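Local atomic coordinates of monooxygenase (Agrobacterium tumefaciens, PDB entry 2I7G), a protein that probably catalyses a flavin-dependent monooxygenation, as a member of the bacterial luciferase-like family. Residues A210-I222 / A243-H257. Residues are numbered along the deposited sequence; the frame is centred on the assembly and turned at random. Where two conformers were deposited one is given.
Sequences AGAMGLPVALAII and AGQEKTKLRTSINVH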
ATOM      1  N   ALA B 210     -11.456 -21.122  13.709  1.00 25.81           N
ATOM      2  CA  ALA B 210     -11.202 -21.126  12.259  1.00 24.76           C
ATOM      3  C   ALA B 210     -11.970 -22.276  11.550  1.00 24.63           C
ATOM      4  O   ALA B 210     -12.554 -22.084  10.486  1.00 25.03           O
ATOM      5  CB  ALA B 210      -9.714 -21.276  12.020  1.00 25.19           C
ATOM      6  N   GLY B 211     -11.922 -23.466  12.126  1.00 24.10           N
ATOM      7  CA  GLY B 211     -12.631 -24.637  11.571  1.00 24.49           C
ATOM      8  C   GLY B 211     -14.148 -24.458  11.550  1.00 25.89           C
ATOM      9  O   GLY B 211     -14.792 -24.738  10.546  1.00 25.10           O
ATOM     10  N   ALA B 212     -14.699 -24.005  12.676  1.00 26.98           N
ATOM     11  CA  ALA B 212     -16.142 -23.731  12.813  1.00 28.18           C
ATOM     12  C   ALA B 212     -16.632 -22.683  11.790  1.00 28.62           C
ATOM     13  O   ALA B 212     -17.789 -22.718  11.362  1.00 29.31           O
ATOM     14  CB  ALA B 212     -16.451 -23.289  14.218  1.00 27.54           C
HETATM   15  N   MSE B 213     -15.750 -21.760  11.415  1.00 29.61           N
HETATM   16  CA  MSE B 213     -16.026 -20.730  10.420  1.00 31.18           C
HETATM   17  C   MSE B 213     -15.651 -21.146   8.999  1.00 29.82           C
HETATM   18  O   MSE B 213     -15.880 -20.395   8.050  1.00 29.03           O
HETATM   19  CB  MSE B 213     -15.262 -19.468  10.778  1.00 29.75           C
HETATM   20  CG  MSE B 213     -15.773 -18.779  12.033  1.00 33.93           C
HETATM   21 SE   MSE B 213     -14.701 -17.199  12.435  0.62 37.49          SE
HETATM   22  CE  MSE B 213     -12.911 -17.906  12.282  1.00 43.55           C
ATOM     23  N   GLY B 214     -15.056 -22.326   8.875  1.00 29.28           N
ATOM     24  CA  GLY B 214     -14.747 -22.905   7.584  1.00 29.31           C
ATOM     25  C   GLY B 214     -13.677 -22.120   6.834  1.00 28.74           C
ATOM     26  O   GLY B 214     -13.718 -22.074   5.609  1.00 30.65           O
ATOM     27  N   LEU B 215     -12.728 -21.500   7.552  1.00 26.56           N
ATOM     28  CA  LEU B 215     -11.639 -20.730   6.930  1.00 25.06           C
ATOM     29  C   LEU B 215     -10.340 -21.557   6.915  1.00 23.14           C
ATOM     30  O   LEU B 215     -10.139 -22.362   7.825  1.00 22.70           O
ATOM     31  CB  LEU B 215     -11.384 -19.454   7.724  1.00 25.33           C
ATOM     32  CG  LEU B 215     -12.592 -18.491   7.676  1.00 26.52           C
ATOM     33  CD1 LEU B 215     -12.363 -17.399   8.673  1.00 28.98           C
ATOM     34  CD2 LEU B 215     -12.666 -17.913   6.286  1.00 29.40           C
ATOM     35  N   PRO B 216      -9.503 -21.414   5.875  1.00 22.40           N
ATOM     36  CA  PRO B 216      -8.200 -22.104   5.858  1.00 22.76           C
ATOM     37  C   PRO B 216      -7.340 -21.600   7.029  1.00 22.66           C
ATOM     38  O   PRO B 216      -7.497 -20.453   7.471  1.00 23.01           O
ATOM     39  CB  PRO B 216      -7.528 -21.638   4.543  1.00 24.06           C
ATOM     40  CG  PRO B 216      -8.573 -20.881   3.779  1.00 24.52           C
ATOM     41  CD  PRO B 216      -9.741 -20.601   4.662  1.00 23.44           C
ATOM     42  N   VAL B 217      -6.490 -22.477   7.543  1.00 21.69           N
ATOM     43  CA  VAL B 217      -5.685 -22.169   8.720  1.00 22.63           C
ATOM     44  C   VAL B 217      -4.208 -22.396   8.432  1.00 22.49           C
ATOM     45  O   VAL B 217      -3.823 -23.347   7.711  1.00 23.33           O
ATOM     46  CB  VAL B 217      -6.107 -22.958   9.987  1.00 21.67           C
ATOM     47  CG1 VAL B 217      -7.493 -22.500  10.443  1.00 26.91           C
ATOM     48  CG2 VAL B 217      -6.101 -24.494   9.744  1.00 20.80           C
ATOM     49  N   ALA B 218      -3.373 -21.530   8.994  1.00 22.70           N
ATOM     50  CA  ALA B 218      -1.904 -21.685   8.858  1.00 22.64           C
ATOM     51  C   ALA B 218      -1.339 -21.799  10.267  1.00 23.26           C
ATOM     52  O   ALA B 218      -1.444 -20.851  11.046  1.00 25.42           O
ATOM     53  CB  ALA B 218      -1.302 -20.468   8.131  1.00 22.19           C
ATOM     54  N   LEU B 219      -0.751 -22.945  10.575  1.00 22.41           N
ATOM     55  CA  LEU B 219      -0.206 -23.225  11.884  1.00 23.78           C
ATOM     56  C   LEU B 219       1.305 -22.925  11.971  1.00 23.64           C
ATOM     57  O   LEU B 219       2.110 -23.496  11.220  1.00 23.10           O
ATOM     58  CB  LEU B 219      -0.410 -24.707  12.162  1.00 24.27           C
ATOM     59  CG  LEU B 219       0.030 -25.199  13.526  1.00 26.51           C
ATOM     60  CD1 LEU B 219      -0.631 -24.431  14.721  1.00 27.59           C
ATOM     61  CD2 LEU B 219      -0.348 -26.690  13.558  1.00 28.45           C
ATOM     62  N   ALA B 220       1.689 -22.073  12.912  1.00 25.45           N
ATOM     63  CA  ALA B 220       3.131 -21.848  13.195  1.00 26.35           C
ATOM     64  C   ALA B 220       3.712 -23.021  14.014  1.00 27.47           C
ATOM     65  O   ALA B 220       3.187 -23.375  15.079  1.00 27.68           O
ATOM     66  CB  ALA B 220       3.330 -20.511  13.913  1.00 28.00           C
ATOM     67  N   ILE B 221       4.763 -23.658  13.495  1.00 26.64           N
ATOM     68  CA  ILE B 221       5.401 -24.803  14.178  1.00 28.59           C
ATOM     69  C   ILE B 221       6.620 -24.275  14.925  1.00 30.85           C
ATOM     70  O   ILE B 221       7.679 -24.034  14.331  1.00 31.96           O
ATOM     71  CB  ILE B 221       5.852 -25.928  13.202  1.00 28.41           C
ATOM     72  CG1 ILE B 221       4.704 -26.383  12.273  1.00 28.91           C
ATOM     73  CG2 ILE B 221       6.512 -27.134  13.985  1.00 27.56           C
ATOM     74  CD1 ILE B 221       3.460 -26.842  12.997  1.00 29.46           C
ATOM     75  N   ILE B 222       6.453 -24.025  16.216  1.00 31.62           N
ATOM     76  CA  ILE B 222       7.529 -23.404  16.986  1.00 33.94           C
ATOM     77  C   ILE B 222       7.842 -24.284  18.196  1.00 34.14           C
ATOM     78  O   ILE B 222       6.980 -24.497  19.050  1.00 35.80           O
ATOM     79  CB  ILE B 222       7.164 -21.929  17.359  1.00 34.11           C
ATOM     80  CG1 ILE B 222       7.031 -21.116  16.036  1.00 35.21           C
ATOM     81  CG2 ILE B 222       8.155 -21.342  18.388  1.00 34.80           C
ATOM     82  CD1 ILE B 222       7.131 -19.604  16.116  1.00 36.13           C
ATOM     83  N   ALA B 243     -19.666 -28.107  12.935  1.00 31.84           N
ATOM     84  CA  ALA B 243     -20.311 -26.890  12.401  1.00 32.03           C
ATOM     85  C   ALA B 243     -20.922 -27.141  11.014  1.00 32.57           C
ATOM     86  O   ALA B 243     -21.529 -26.255  10.409  1.00 32.03           O
ATOM     87  CB  ALA B 243     -19.325 -25.720  12.358  1.00 31.37           C
ATOM     88  N   GLY B 244     -20.723 -28.354  10.510  1.00 33.52           N
ATOM     89  CA  GLY B 244     -21.159 -28.728   9.174  1.00 35.45           C
ATOM     90  C   GLY B 244     -20.582 -27.902   8.043  1.00 36.84           C
ATOM     91  O   GLY B 244     -21.287 -27.591   7.091  1.00 36.84           O
ATOM     92  N   GLN B 245     -19.302 -27.533   8.140  1.00 37.44           N
ATOM     93  CA  GLN B 245     -18.624 -26.815   7.052  1.00 39.04           C
ATOM     94  C   GLN B 245     -18.180 -27.755   5.927  1.00 40.33           C
ATOM     95  O   GLN B 245     -17.734 -28.873   6.191  1.00 40.36           O
ATOM     96  CB  GLN B 245     -17.402 -26.080   7.604  1.00 37.85           C
ATOM     97  CG  GLN B 245     -17.743 -24.929   8.535  1.00 37.81           C
ATOM     98  CD  GLN B 245     -18.230 -23.693   7.794  1.00 37.71           C
ATOM     99  OE1 GLN B 245     -18.582 -22.664   8.400  1.00 38.80           O
ATOM    100  NE2 GLN B 245     -18.235 -23.774   6.476  1.00 40.30           N
ATOM    101  N   GLU B 246     -18.266 -27.273   4.687  0.50 41.45           N
ATOM    102  CA  GLU B 246     -17.826 -28.034   3.511  0.50 42.61           C
ATOM    103  C   GLU B 246     -16.383 -28.495   3.696  0.50 43.08           C
ATOM    104  O   GLU B 246     -15.537 -27.705   4.122  0.50 43.30           O
ATOM    105  CB  GLU B 246     -17.909 -27.174   2.241  0.50 42.63           C
ATOM    106  CG  GLU B 246     -19.281 -26.623   1.898  0.50 43.55           C
ATOM    107  CD  GLU B 246     -19.570 -25.300   2.577  0.50 44.61           C
ATOM    108  OE1 GLU B 246     -19.550 -24.266   1.876  0.50 45.40           O
ATOM    109  OE2 GLU B 246     -19.806 -25.292   3.806  0.50 44.37           O
ATOM    110  N   LYS B 247     -16.099 -29.760   3.393  1.00 43.61           N
ATOM    111  CA  LYS B 247     -14.706 -30.265   3.480  1.00 44.56           C
ATOM    112  C   LYS B 247     -13.729 -29.501   2.571  1.00 44.55           C
ATOM    113  O   LYS B 247     -12.536 -29.374   2.867  1.00 44.43           O
ATOM    114  CB  LYS B 247     -14.634 -31.744   3.094  1.00 45.26           C
ATOM    115  CG  LYS B 247     -15.182 -32.755   4.090  1.00 47.02           C
ATOM    116  CD  LYS B 247     -15.207 -34.133   3.428  1.00 50.22           C
ATOM    117  CE  LYS B 247     -16.058 -35.154   4.189  1.00 52.83           C
ATOM    118  NZ  LYS B 247     -15.224 -36.239   4.801  1.00 54.39           N
ATOM    119  N   THR B 248     -14.265 -28.998   1.464  1.00 44.45           N
ATOM    120  CA  THR B 248     -13.480 -28.419   0.391  1.00 43.50           C
ATOM    121  C   THR B 248     -13.181 -26.955   0.659  1.00 42.83           C
ATOM    122  O   THR B 248     -12.344 -26.376  -0.020  1.00 43.81           O
ATOM    123  CB  THR B 248     -14.225 -28.538  -0.971  1.00 44.26           C
ATOM    124  OG1 THR B 248     -15.428 -27.746  -0.937  1.00 45.08           O
ATOM    125  CG2 THR B 248     -14.556 -30.010  -1.298  1.00 42.87           C
ATOM    126  N   LYS B 249     -13.887 -26.347   1.611  1.00 41.32           N
ATOM    127  CA  LYS B 249     -13.513 -25.016   2.092  1.00 40.79           C
ATOM    128  C   LYS B 249     -12.148 -25.101   2.793  1.00 38.05           C
ATOM    129  O   LYS B 249     -11.348 -24.162   2.756  1.00 39.05           O
ATOM    130  CB  LYS B 249     -14.537 -24.493   3.104  1.00 41.32           C
ATOM    131  CG  LYS B 249     -15.785 -23.872   2.507  1.00 44.55           C
ATOM    132  CD  LYS B 249     -16.725 -23.463   3.620  1.00 49.44           C
ATOM    133  CE  LYS B 249     -17.374 -22.128   3.305  1.00 52.22           C
ATOM    134  NZ  LYS B 249     -18.328 -21.730   4.375  1.00 54.20           N
ATOM    135  N   LEU B 250     -11.926 -26.235   3.448  1.00 35.80           N
ATOM    136  CA  LEU B 250     -10.879 -26.341   4.440  1.00 32.41           C
ATOM    137  C   LEU B 250      -9.529 -26.495   3.752  1.00 31.35           C
ATOM    138  O   LEU B 250      -9.368 -27.287   2.807  1.00 32.42           O
ATOM    139  CB  LEU B 250     -11.169 -27.471   5.426  1.00 32.47           C
ATOM    140  CG  LEU B 250     -12.592 -27.499   6.015  1.00 31.69           C
ATOM    141  CD1 LEU B 250     -12.765 -28.710   6.913  1.00 32.60           C
ATOM    142  CD2 LEU B 250     -12.915 -26.182   6.737  1.00 31.39           C
ATOM    143  N   ARG B 251      -8.568 -25.695   4.199  0.50 29.52           N
ATOM    144  CA  ARG B 251      -7.183 -25.754   3.706  0.50 28.27           C
ATOM    145  C   ARG B 251      -6.300 -25.602   4.926  0.50 26.71           C
ATOM    146  O   ARG B 251      -6.653 -24.879   5.869  0.50 25.12           O
ATOM    147  CB  ARG B 251      -6.865 -24.625   2.704  0.50 28.66           C
ATOM    148  CG  ARG B 251      -7.775 -24.518   1.462  0.50 31.52           C
ATOM    149  CD  ARG B 251      -7.325 -25.458   0.352  0.50 36.61           C
ATOM    150  NE  ARG B 251      -8.194 -25.374  -0.816  0.50 40.36           N
ATOM    151  CZ  ARG B 251      -9.263 -26.140  -1.020  0.50 41.60           C
ATOM    152  NH1 ARG B 251      -9.990 -25.981  -2.119  0.50 42.59           N
ATOM    153  NH2 ARG B 251      -9.609 -27.066  -0.134  0.50 42.31           N
ATOM    154  N   THR B 252      -5.155 -26.281   4.920  1.00 25.29           N
ATOM    155  CA  THR B 252      -4.219 -26.148   6.018  1.00 24.67           C
ATOM    156  C   THR B 252      -2.827 -25.853   5.490  1.00 24.07           C
ATOM    157  O   THR B 252      -2.407 -26.339   4.420  1.00 24.33           O
ATOM    158  CB  THR B 252      -4.205 -27.421   6.911  1.00 24.81           C
ATOM    159  OG1 THR B 252      -3.867 -28.551   6.102  1.00 26.83           O
ATOM    160  CG2 THR B 252      -5.607 -27.664   7.590  1.00 25.17           C
ATOM    161  N   SER B 253      -2.079 -25.085   6.264  1.00 23.00           N
ATOM    162  CA  SER B 253      -0.692 -24.793   5.948  1.00 23.15           C
ATOM    163  C   SER B 253       0.113 -25.007   7.235  1.00 22.31           C
ATOM    164  O   SER B 253      -0.399 -24.845   8.376  1.00 21.41           O
ATOM    165  CB  SER B 253      -0.563 -23.305   5.512  1.00 23.42           C
ATOM    166  OG  SER B 253       0.776 -23.041   5.158  1.00 29.97           O
ATOM    167  N   ILE B 254       1.385 -25.339   7.063  1.00 22.35           N
ATOM    168  CA  ILE B 254       2.317 -25.199   8.185  1.00 23.96           C
ATOM    169  C   ILE B 254       3.348 -24.124   7.843  1.00 23.69           C
ATOM    170  O   ILE B 254       3.831 -24.035   6.695  1.00 24.60           O
ATOM    171  CB  ILE B 254       2.956 -26.531   8.638  1.00 23.66           C
ATOM    172  CG1 ILE B 254       3.907 -27.101   7.559  1.00 24.16           C
ATOM    173  CG2 ILE B 254       1.840 -27.558   9.105  1.00 22.48           C
ATOM    174  CD1 ILE B 254       4.622 -28.420   7.973  1.00 23.90           C
ATOM    175  N   ASN B 255       3.659 -23.294   8.835  1.00 23.65           N
ATOM    176  CA  ASN B 255       4.570 -22.165   8.668  1.00 23.13           C
ATOM    177  C   ASN B 255       5.764 -22.464   9.581  1.00 23.72           C
ATOM    178  O   ASN B 255       5.600 -22.544  10.784  1.00 23.42           O
ATOM    179  CB  ASN B 255       3.908 -20.883   9.162  1.00 23.11           C
ATOM    180  CG  ASN B 255       2.741 -20.431   8.300  1.00 27.12           C
ATOM    181  OD1 ASN B 255       2.346 -21.081   7.342  1.00 29.30           O
ATOM    182  ND2 ASN B 255       2.165 -19.287   8.684  1.00 26.62           N
ATOM    183  N   VAL B 256       6.940 -22.649   8.997  1.00 22.47           N
ATOM    184  CA  VAL B 256       8.091 -23.124   9.749  1.00 22.90           C
ATOM    185  C   VAL B 256       9.325 -22.251   9.462  1.00 23.39           C
ATOM    186  O   VAL B 256       9.403 -21.564   8.416  1.00 24.88           O
ATOM    187  CB  VAL B 256       8.420 -24.604   9.373  1.00 23.41           C
ATOM    188  CG1 VAL B 256       7.188 -25.469   9.528  1.00 22.55           C
ATOM    189  CG2 VAL B 256       8.977 -24.738   7.928  1.00 24.47           C
ATOM    190  N   HIS B 257      10.293 -22.337  10.367  1.00 22.37           N
ATOM    191  CA  HIS B 257      11.583 -21.706  10.150  1.00 23.75           C
ATOM    192  C   HIS B 257      12.547 -22.721   9.585  1.00 23.55           C
ATOM    193  O   HIS B 257      12.431 -23.917   9.860  1.00 22.19           O
ATOM    194  CB  HIS B 257      12.117 -21.132  11.453  1.00 24.00           C
ATOM    195  CG  HIS B 257      11.254 -20.038  11.997  1.00 28.62           C
ATOM    196  ND1 HIS B 257      10.512 -20.175  13.152  1.00 34.89           N
ATOM    197  CD2 HIS B 257      10.956 -18.811  11.503  1.00 33.67           C
ATOM    198  CE1 HIS B 257       9.823 -19.064  13.365  1.00 32.79           C
ATOM    199  NE2 HIS B 257      10.090 -18.216  12.393  1.00 32.86           N
TER
HETATM  200  O   HOH W   1     -16.115 -19.629   5.135  1.00 54.78           O
HETATM  201  O   HOH W   2       9.914 -23.883  12.739  1.00 21.11           O
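V217 and R251 open a regular exchange of backbone hydrogen bonds between two parallel strands. V217 N bonds R251 O at 2.9 Å, and V217 O receives S253 N. L219 then donates to S253 O and accepts from N255 N, and I221 N closes the series on N255 O at 3.0 Å with a nearly straight N-H...O angle of 171°. Beyond it the direct pairing gives way to a water, which donates to I221 O and accepts from H257 N.

Strands 217-220 and 252-260, linked by helix 230-242, form one beta-alpha-beta unit of the TIM barrel. V217 and T252 turn to the outer, helix-covered face, where both touch Y236; their CG2 methyls lie side by side, 3.9 Å apart, beta-branched shapes that suit an extended chain. On the inner face A218 and S253 are small enough to sit abreast, and the amide of N255 points its outer end obliquely at the methyl of A218 (CG to CB 4.0 Å).

Toward the C-terminal end of the pairing, apolar contacts gather at I221 and I222. With its CG1 anti to the carbonyl carbon (chi1 -53°), I221 lays that branch alongside V256, CG1 to CG1 3.8 Å, and against I254 CB. I222 CD1 meets the edge of the H257 ring at CE1 (3.9 Å), while H257 ND1 bonds R286.

At the other end P216, just before the first bonded residue, packs its ring CB on R251 CB (3.6 Å); its missing N-H takes nothing from this edge. G214, at positive phi, ends helix 204-212 in a Schellman motif; having no side chain, it lets Q245, bent at chi2, bring CD to 3.6 Å from G214 CA, with L250 CD2 nearby. The long chain of K249 runs past G214 O, and its ammonium group reaches a water that donates to M213 O.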